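PDB 1UXO: putative hydrolase YdeN, which probably acts as a serine hydrolase of the alpha/beta-hydrolase fold, its natural substrate not established. Local coordinates for residues A[23-26]-A[27-31]; A[102-106]-A[107-111]; A[176-179]-A[180-184]. The protein carries 2 engineered substitutions. All blocks are in the same frame, centred on the assembly; numbering follows the deposited sequence.

Contact 1 (A[23-26]-A[27-31])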
loop_
_atom_site.group_PDB
_atom_site.type_symbol
_atom_site.label_atom_id
_atom_site.label_comp_id
_atom_site.label_asym_id
_atom_site.label_seq_id
_atom_site.Cartn_x
_atom_site.Cartn_y
_atom_site.Cartn_z
ATOM N N PRO A 23 -8.146 -1.352 -11.030
ATOM C CA PRO A 23 -8.546 -2.224 -12.137
ATOM C C PRO A 23 -7.482 -2.235 -13.197
ATOM O O PRO A 23 -7.140 -3.346 -13.617
ATOM C CB PRO A 23 -9.862 -1.616 -12.660
ATOM C CG PRO A 23 -10.337 -0.790 -11.530
ATOM C CD PRO A 23 -9.170 -0.312 -10.724
ATOM N N TRP A 24 -6.931 -1.074 -13.562
ATOM C CA TRP A 24 -5.844 -1.081 -14.573
ATOM C C TRP A 24 -4.672 -1.996 -14.141
ATOM O O TRP A 24 -4.129 -2.781 -14.942
ATOM C CB TRP A 24 -5.346 0.301 -14.850
ATOM C CG TRP A 24 -4.250 0.343 -15.922
ATOM C CD1 TRP A 24 -4.438 0.485 -17.250
ATOM C CD2 TRP A 24 -2.852 0.251 -15.722
ATOM N NE1 TRP A 24 -3.236 0.492 -17.897
ATOM C CE2 TRP A 24 -2.245 0.309 -16.976
ATOM C CE3 TRP A 24 -2.038 0.100 -14.594
ATOM C CZ2 TRP A 24 -0.856 0.255 -17.142
ATOM C CZ3 TRP A 24 -0.636 0.040 -14.766
ATOM C CH2 TRP A 24 -0.084 0.097 -16.023
ATOM N N LEU A 25 -4.257 -1.856 -12.894
ATOM C CA LEU A 25 -3.093 -2.634 -12.432
ATOM C C LEU A 25 -3.388 -4.139 -12.437
ATOM O O LEU A 25 -2.568 -4.938 -12.908
ATOM C CB LEU A 25 -2.675 -2.166 -11.061
ATOM C CG LEU A 25 -1.525 -2.914 -10.402
ATOM C CD1 LEU A 25 -0.288 -2.830 -11.246
ATOM C CD2 LEU A 25 -1.237 -2.225 -9.099
ATOM N N LYS A 26 -4.548 -4.544 -11.931
ATOM C CA LYS A 26 -4.941 -5.945 -11.983
ATOM C C LYS A 26 -4.889 -6.524 -13.398
ATOM O O LYS A 26 -4.279 -7.598 -13.609
ATOM C CB LYS A 26 -6.321 -6.111 -11.356
ATOM C CG LYS A 26 -6.944 -7.496 -11.487
ATOM C CD LYS A 26 -8.251 -7.676 -10.754
ATOM C CE LYS A 26 -8.745 -9.134 -10.841
ATOM N NZ LYS A 26 -10.169 -9.090 -10.585
ATOM N N LYS A 27 -5.510 -5.833 -14.353
ATOM C CA LYS A 27 -5.544 -6.275 -15.749
ATOM C C LYS A 27 -4.161 -6.250 -16.423
ATOM O O LYS A 27 -3.843 -7.139 -17.224
ATOM C CB LYS A 27 -6.585 -5.493 -16.577
ATOM C CG LYS A 27 -8.037 -5.580 -16.103
ATOM C CD LYS A 27 -8.868 -4.422 -16.777
ATOM C CE LYS A 27 -10.159 -3.953 -16.015
ATOM N NZ LYS A 27 -10.605 -2.435 -16.283
ATOM N N ARG A 28 -3.305 -5.293 -16.058
ATOM C CA ARG A 28 -1.955 -5.212 -16.636
ATOM C C ARG A 28 -1.112 -6.426 -16.167
ATOM O O ARG A 28 -0.383 -7.034 -16.935
ATOM C CB ARG A 28 -1.313 -3.872 -16.328
ATOM C CG ARG A 28 0.113 -3.757 -16.828
ATOM C CD ARG A 28 0.172 -3.773 -18.408
ATOM N NE ARG A 28 1.548 -3.765 -18.865
ATOM C CZ ARG A 28 2.305 -4.845 -18.988
ATOM N NH1 ARG A 28 1.797 -6.046 -18.754
ATOM N NH2 ARG A 28 3.558 -4.728 -19.426
ATOM N N LEU A 29 -1.287 -6.789 -14.907
ATOM C CA LEU A 29 -0.640 -7.959 -14.342
ATOM C C LEU A 29 -1.136 -9.255 -14.985
ATOM O O LEU A 29 -0.342 -10.175 -15.280
ATOM C CB LEU A 29 -0.803 -7.937 -12.818
ATOM C CG LEU A 29 0.111 -6.947 -12.067
ATOM C CD1 LEU A 29 -0.392 -6.734 -10.636
ATOM C CD2 LEU A 29 1.577 -7.442 -12.072
ATOM N N LEU A 30 -2.435 -9.353 -15.190
ATOM C CA LEU A 30 -3.048 -10.490 -15.861
ATOM C C LEU A 30 -2.469 -10.699 -17.272
ATOM O O LEU A 30 -2.231 -11.854 -17.715
ATOM C CB LEU A 30 -4.569 -10.293 -15.886
ATOM C CG LEU A 30 -5.321 -11.448 -16.532
ATOM C CD1 LEU A 30 -5.041 -12.734 -15.757
ATOM C CD2 LEU A 30 -6.844 -11.093 -16.638
ATOM N N ALA A 31 -2.137 -9.602 -17.943
ATOM C CA ALA A 31 -1.506 -9.683 -19.276
ATOM C C ALA A 31 -0.142 -10.404 -19.247
ATOM O O ALA A 31 0.319 -10.959 -20.282
ATOM C CB ALA A 31 -1.353 -8.285 -19.865
#

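Contact 2 (A[102-106]-A[107-111])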
loop_
_atom_site.group_PDB
_atom_site.type_symbol
_atom_site.label_atom_id
_atom_site.label_comp_id
_atom_site.label_asym_id
_atom_site.label_seq_id
_atom_site.Cartn_x
_atom_site.Cartn_y
_atom_site.Cartn_z
ATOM N N ALA A 102 2.704 7.203 7.952
ATOM C CA ALA A 102 2.646 6.507 9.262
ATOM C C ALA A 102 2.446 7.489 10.451
ATOM O O ALA A 102 2.871 7.199 11.592
ATOM C CB ALA A 102 3.952 5.722 9.485
ATOM N N LYS A 103 1.856 8.659 10.180
ATOM C CA LYS A 103 1.491 9.642 11.213
ATOM C C LYS A 103 0.248 10.420 10.791
ATOM O O LYS A 103 -0.187 10.349 9.631
ATOM C CB LYS A 103 2.614 10.607 11.499
ATOM C CG LYS A 103 2.999 11.556 10.346
ATOM C CD LYS A 103 4.394 12.082 10.579
ATOM C CE LYS A 103 4.841 12.993 9.521
ATOM N NZ LYS A 103 6.196 13.570 9.783
ATOM N N SER A 104 -0.355 11.140 11.742
ATOM C CA SER A 104 -1.611 11.836 11.502
ATOM C C SER A 104 -1.567 12.735 10.294
ATOM O O SER A 104 -0.617 13.527 10.135
ATOM C CB SER A 104 -1.885 12.776 12.696
ATOM O OG SER A 104 -2.987 13.587 12.471
ATOM N N LEU A 105 -2.614 12.677 9.487
ATOM C CA LEU A 105 -2.820 13.593 8.386
ATOM C C LEU A 105 -3.624 14.813 8.863
ATOM O O LEU A 105 -4.786 14.684 9.272
ATOM C CB LEU A 105 -3.596 12.893 7.261
ATOM C CG LEU A 105 -2.912 11.674 6.627
ATOM C CD1 LEU A 105 -3.829 11.207 5.505
ATOM C CD2 LEU A 105 -1.491 11.968 6.108
ATOM N N PRO A 106 -3.009 15.987 8.890
ATOM C CA PRO A 106 -3.744 17.153 9.384
ATOM C C PRO A 106 -5.099 17.417 8.732
ATOM O O PRO A 106 -5.995 17.917 9.416
ATOM C CB PRO A 106 -2.763 18.300 9.161
ATOM C CG PRO A 106 -1.462 17.632 9.198
ATOM C CD PRO A 106 -1.647 16.344 8.460
ATOM N N THR A 107 -5.273 17.083 7.453
ATOM C CA THR A 107 -6.548 17.394 6.814
ATOM C C THR A 107 -7.565 16.261 6.979
ATOM O O THR A 107 -8.714 16.431 6.581
ATOM C CB THR A 107 -6.410 17.781 5.372
ATOM O OG1 THR A 107 -5.917 16.655 4.651
ATOM C CG2 THR A 107 -5.385 18.924 5.179
ATOM N N LEU A 108 -7.150 15.123 7.535
ATOM C CA LEU A 108 -8.012 13.945 7.773
ATOM C C LEU A 108 -7.727 13.335 9.162
ATOM O O LEU A 108 -7.348 12.173 9.316
ATOM C CB LEU A 108 -7.753 12.915 6.666
ATOM C CG LEU A 108 -8.392 13.242 5.305
ATOM C CD1 LEU A 108 -7.959 12.208 4.222
ATOM C CD2 LEU A 108 -9.912 13.232 5.393
ATOM N N GLN A 109 -7.918 14.136 10.197
ATOM C CA GLN A 109 -7.663 13.705 11.569
ATOM C C GLN A 109 -8.641 12.590 12.035
ATOM O O GLN A 109 -8.312 11.760 12.909
ATOM C CB GLN A 109 -7.594 14.956 12.509
ATOM C CG GLN A 109 -6.301 15.768 12.286
ATOM C CD GLN A 109 -6.096 16.976 13.224
ATOM O OE1 GLN A 109 -6.957 17.290 13.975
ATOM N NE2 GLN A 109 -4.952 17.639 13.139
HETATM N N MSE A 110 -9.804 12.498 11.382
HETATM C CA MSE A 110 -10.757 11.422 11.617
HETATM C C MSE A 110 -10.172 10.022 11.406
HETATM O O MSE A 110 -10.753 9.013 11.830
HETATM C CB MSE A 110 -11.944 11.569 10.638
HETATM C CG MSE A 110 -11.540 11.741 9.099
HETATM SE SE MSE A 110 -13.187 11.489 8.074
HETATM C CE MSE A 110 -13.733 9.502 8.438
ATOM N N LEU A 111 -9.029 9.955 10.732
ATOM C CA LEU A 111 -8.343 8.706 10.422
ATOM C C LEU A 111 -7.154 8.450 11.350
ATOM O O LEU A 111 -6.370 7.517 11.120
ATOM C CB LEU A 111 -7.892 8.736 8.945
ATOM C CG LEU A 111 -8.896 9.059 7.831
ATOM C CD1 LEU A 111 -8.205 8.956 6.437
ATOM C CD2 LEU A 111 -10.086 8.112 7.898
HETATM O O HOH W 1 -2.498 16.188 12.569
HETATM O O HOH W 2 -4.976 11.029 10.266
HETATM O O HOH W 3 -8.776 16.943 9.845
#

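Contact 3 (A[176-179]-A[180-184])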
loop_
_atom_site.group_PDB
_atom_site.type_symbol
_atom_site.label_atom_id
_atom_site.label_comp_id
_atom_site.label_asym_id
_atom_site.label_seq_id
_atom_site.Cartn_x
_atom_site.Cartn_y
_atom_site.Cartn_z
ATOM N N LEU A 176 -1.498 3.634 -13.600
ATOM C CA LEU A 176 -0.253 4.047 -12.905
ATOM C C LEU A 176 0.906 3.099 -13.263
ATOM O O LEU A 176 1.283 2.220 -12.476
ATOM C CB LEU A 176 -0.479 4.079 -11.387
ATOM C CG LEU A 176 0.554 4.858 -10.571
ATOM C CD1 LEU A 176 0.818 6.298 -11.106
ATOM C CD2 LEU A 176 0.071 4.942 -9.106
ATOM N N PRO A 177 1.470 3.277 -14.455
ATOM C CA PRO A 177 2.578 2.416 -14.903
ATOM C C PRO A 177 3.763 2.279 -13.955
ATOM O O PRO A 177 4.317 1.196 -13.862
ATOM C CB PRO A 177 2.985 3.053 -16.230
ATOM C CG PRO A 177 1.626 3.568 -16.783
ATOM C CD PRO A 177 1.061 4.227 -15.534
ATOM N N ILE A 178 4.132 3.343 -13.247
ATOM C CA ILE A 178 5.268 3.231 -12.306
ATOM C C ILE A 178 5.064 2.113 -11.281
ATOM O O ILE A 178 6.017 1.401 -10.992
ATOM C CB ILE A 178 5.612 4.544 -11.641
ATOM C CG1 ILE A 178 6.888 4.341 -10.805
ATOM C CG2 ILE A 178 4.452 5.119 -10.805
ATOM C CD1 ILE A 178 7.593 5.611 -10.555
ATOM N N VAL A 179 3.836 1.925 -10.763
ATOM C CA VAL A 179 3.588 0.865 -9.817
ATOM C C VAL A 179 3.803 -0.502 -10.459
ATOM O O VAL A 179 4.432 -1.389 -9.879
ATOM C CB VAL A 179 2.174 0.944 -9.141
ATOM C CG1 VAL A 179 2.045 -0.159 -8.138
ATOM C CG2 VAL A 179 2.037 2.242 -8.439
ATOM N N TYR A 180 3.290 -0.695 -11.672
ATOM C CA TYR A 180 3.446 -1.975 -12.361
ATOM C C TYR A 180 4.946 -2.275 -12.621
ATOM O O TYR A 180 5.428 -3.408 -12.438
ATOM C CB TYR A 180 2.615 -1.994 -13.678
ATOM C CG TYR A 180 3.070 -3.082 -14.563
ATOM C CD1 TYR A 180 2.648 -4.400 -14.348
ATOM C CD2 TYR A 180 4.017 -2.846 -15.575
ATOM C CE1 TYR A 180 3.126 -5.448 -15.131
ATOM C CE2 TYR A 180 4.493 -3.875 -16.351
ATOM C CZ TYR A 180 4.053 -5.164 -16.112
ATOM O OH TYR A 180 4.579 -6.170 -16.883
ATOM N N ASP A 181 5.680 -1.265 -13.064
ATOM C CA ASP A 181 7.099 -1.446 -13.381
ATOM C C ASP A 181 7.978 -1.712 -12.121
ATOM O O ASP A 181 8.846 -2.610 -12.142
ATOM C CB ASP A 181 7.637 -0.277 -14.169
ATOM C CG ASP A 181 7.125 -0.268 -15.634
ATOM O OD1 ASP A 181 6.905 -1.353 -16.249
ATOM O OD2 ASP A 181 6.936 0.772 -16.243
ATOM N N VAL A 182 7.718 -0.990 -11.045
ATOM C CA VAL A 182 8.462 -1.223 -9.778
ATOM C C VAL A 182 8.176 -2.634 -9.275
ATOM O O VAL A 182 9.088 -3.395 -8.932
ATOM C CB VAL A 182 8.164 -0.155 -8.733
ATOM C CG1 VAL A 182 8.770 -0.554 -7.383
ATOM C CG2 VAL A 182 8.723 1.214 -9.198
ATOM N N LEU A 183 6.911 -3.027 -9.308
ATOM C CA LEU A 183 6.505 -4.365 -8.914
ATOM C C LEU A 183 7.181 -5.429 -9.735
ATOM O O LEU A 183 7.752 -6.413 -9.212
ATOM C CB LEU A 183 4.952 -4.471 -9.025
ATOM C CG LEU A 183 4.299 -5.706 -8.500
ATOM C CD1 LEU A 183 4.615 -5.920 -7.004
ATOM C CD2 LEU A 183 2.812 -5.660 -8.792
ATOM N N THR A 184 7.127 -5.263 -11.046
ATOM C CA THR A 184 7.703 -6.239 -11.936
ATOM C C THR A 184 9.223 -6.405 -11.730
ATOM O O THR A 184 9.754 -7.510 -11.914
ATOM C CB THR A 184 7.308 -5.860 -13.395
ATOM O OG1 THR A 184 5.899 -6.110 -13.535
ATOM C CG2 THR A 184 7.968 -6.783 -14.443
#

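Contact 1 (A[23-26]-A[27-31])
Trp24 and Arg28 both send CG anti to the backbone N (chi1 -178° and 177°), which lays the two side chains next to each other one helical turn apart. The Arg28 methylenes then cover one face of the indole. Arg28 CB stands over the face of the Trp24 six-membered ring, 4.1 Å from its centroid, a CH-pi contact. Arg28 CG comes within 3.9 Å of Trp24 CH2. The arginine chain bends beyond CB, and its guanidinium plane stands 79° from the indole plane rather than stacking on it. The guanidinium forms a salt bridge with Asp32 and a cation-pi contact with Tyr180.

These residues lie on helix 22-31, the crossover helix of the beta-alpha-beta unit that joins strands 6-10 and 35-39. Its sheet-facing side carries Leu25 and Leu29, both buried. They point the same way, with Leu25 CD1 4.0 Å from Leu29 CD1. Around them lie Ile9, Val7 and Ala36 of the sheet and Tyr180 of helix 177-188.

Ordinary i to i+4 helical bonds run beneath the side chains. In the straightest, Lys27 N donates to Pro23 O at 3.1 Å. The Lys27 chain runs back, extended beyond CG, along the same turn, and its NZ ends 3.8 Å from Pro23 CB.

Contact 2 (A[102-106]-A[107-111])
This is a local turn contact, in which Leu105 and Leu108 meet across a type I beta turn. The turn lies in the long loop between strand 92-98 and helix 121-127 of an alpha/beta-hydrolase fold. It is largely a surface contact, but Leu105 is buried. The Leu105 side chain lies about 5 Å from that of Ser73, the predicted nucleophile of the charge relay system. This part of the loop therefore borders the probable active site.

The turn is closed by one direct bond. Leu108 N donates to Leu105 O at 3.0 Å, with an N-H...O angle of 149°. The donor stands well above the carbonyl plane, not on a lone pair. Pro106 and Thr107 occupy the two corners.

The two leucines meet through their beta carbons, Leu105 CB and Leu108 CB, 4.2 Å apart. Leu105 packs on Phe146 of helix 144-153, while Leu108 touches Tyr13 and Ile141.

Gln109 folds back over the turn. With chi1 at -72° its CG swings to the side of its own backbone N, and this brings CG 3.5 Å from Leu105 O and 3.6 Å from Pro106 O. Ser104 OG is hydrogen-bonded to Asp112, the residue after this stretch.

Three waters bridge the two halves of the stretch. One accepts from Leu105 N and donates to Leu108 O. A second donates to Pro106 O and accepts from Gln109 N, linking the turn to the residue that follows it. The third donates to Ser104 OG at 2.6 Å and accepts from Gln109 NE2 at 2.9 Å.

Contact 3 (A[176-179]-A[180-184])
Tyr180 O is gripped by two donors of one residue, Thr184 OG1 at 3.0 Å and Thr184 N at 2.9 Å. They reach it from opposite faces of the carbonyl plane. The threonine hydroxyl bonds back to the carbonyl one turn earlier, and OG1 also lies 3.2 Å above the plane of the Tyr180 ring, offset toward its rim.

The first turn of helix 177-188 starts after Leu176, its N-cap residue. Asp181 N donates to Pro177 O at 2.9 Å, a nearly straight bond of 165°. Val182 N and Leu183 N continue the i to i+4 pattern to Ile178 O and Val179 O.

Ile178 and Val182 lie side by side and point the same way, with Ile178 CG1 4.0 Å from Val182 CG2. Val182 CG2, anti to the carbonyl carbon, also sits 3.3 Å from Ile178 O.

The Tyr180 hydroxyl bonds to Asp32. Helix 177-188 packs on the sheet: Val179 and Val182 touch strands 92-98 and 128-136, and Leu183 touches strand 92-98. Pro177, Tyr180 and Leu183 meet the neighbouring helix 22-31.

From the N terminus, contact 1 comes first, on the helix between strands 6-10 and 35-39. Contact 2 follows in the loop after strand 92-98, and contact 3 lies on the last helix of the chain. The three are in series: none nests in or crosses another. Contacts 1 and 3 each span turns of a helix, while contact 2 closes a tight turn. Contacts 1 and 3 lie on the same side of the chain's centre and touch, with Trp24 CH2 3.7 Å from Pro177 CA. They thereby join the first and last helices. Contact 2 lies on the opposite side, its centre 31 Å from that of contact 1.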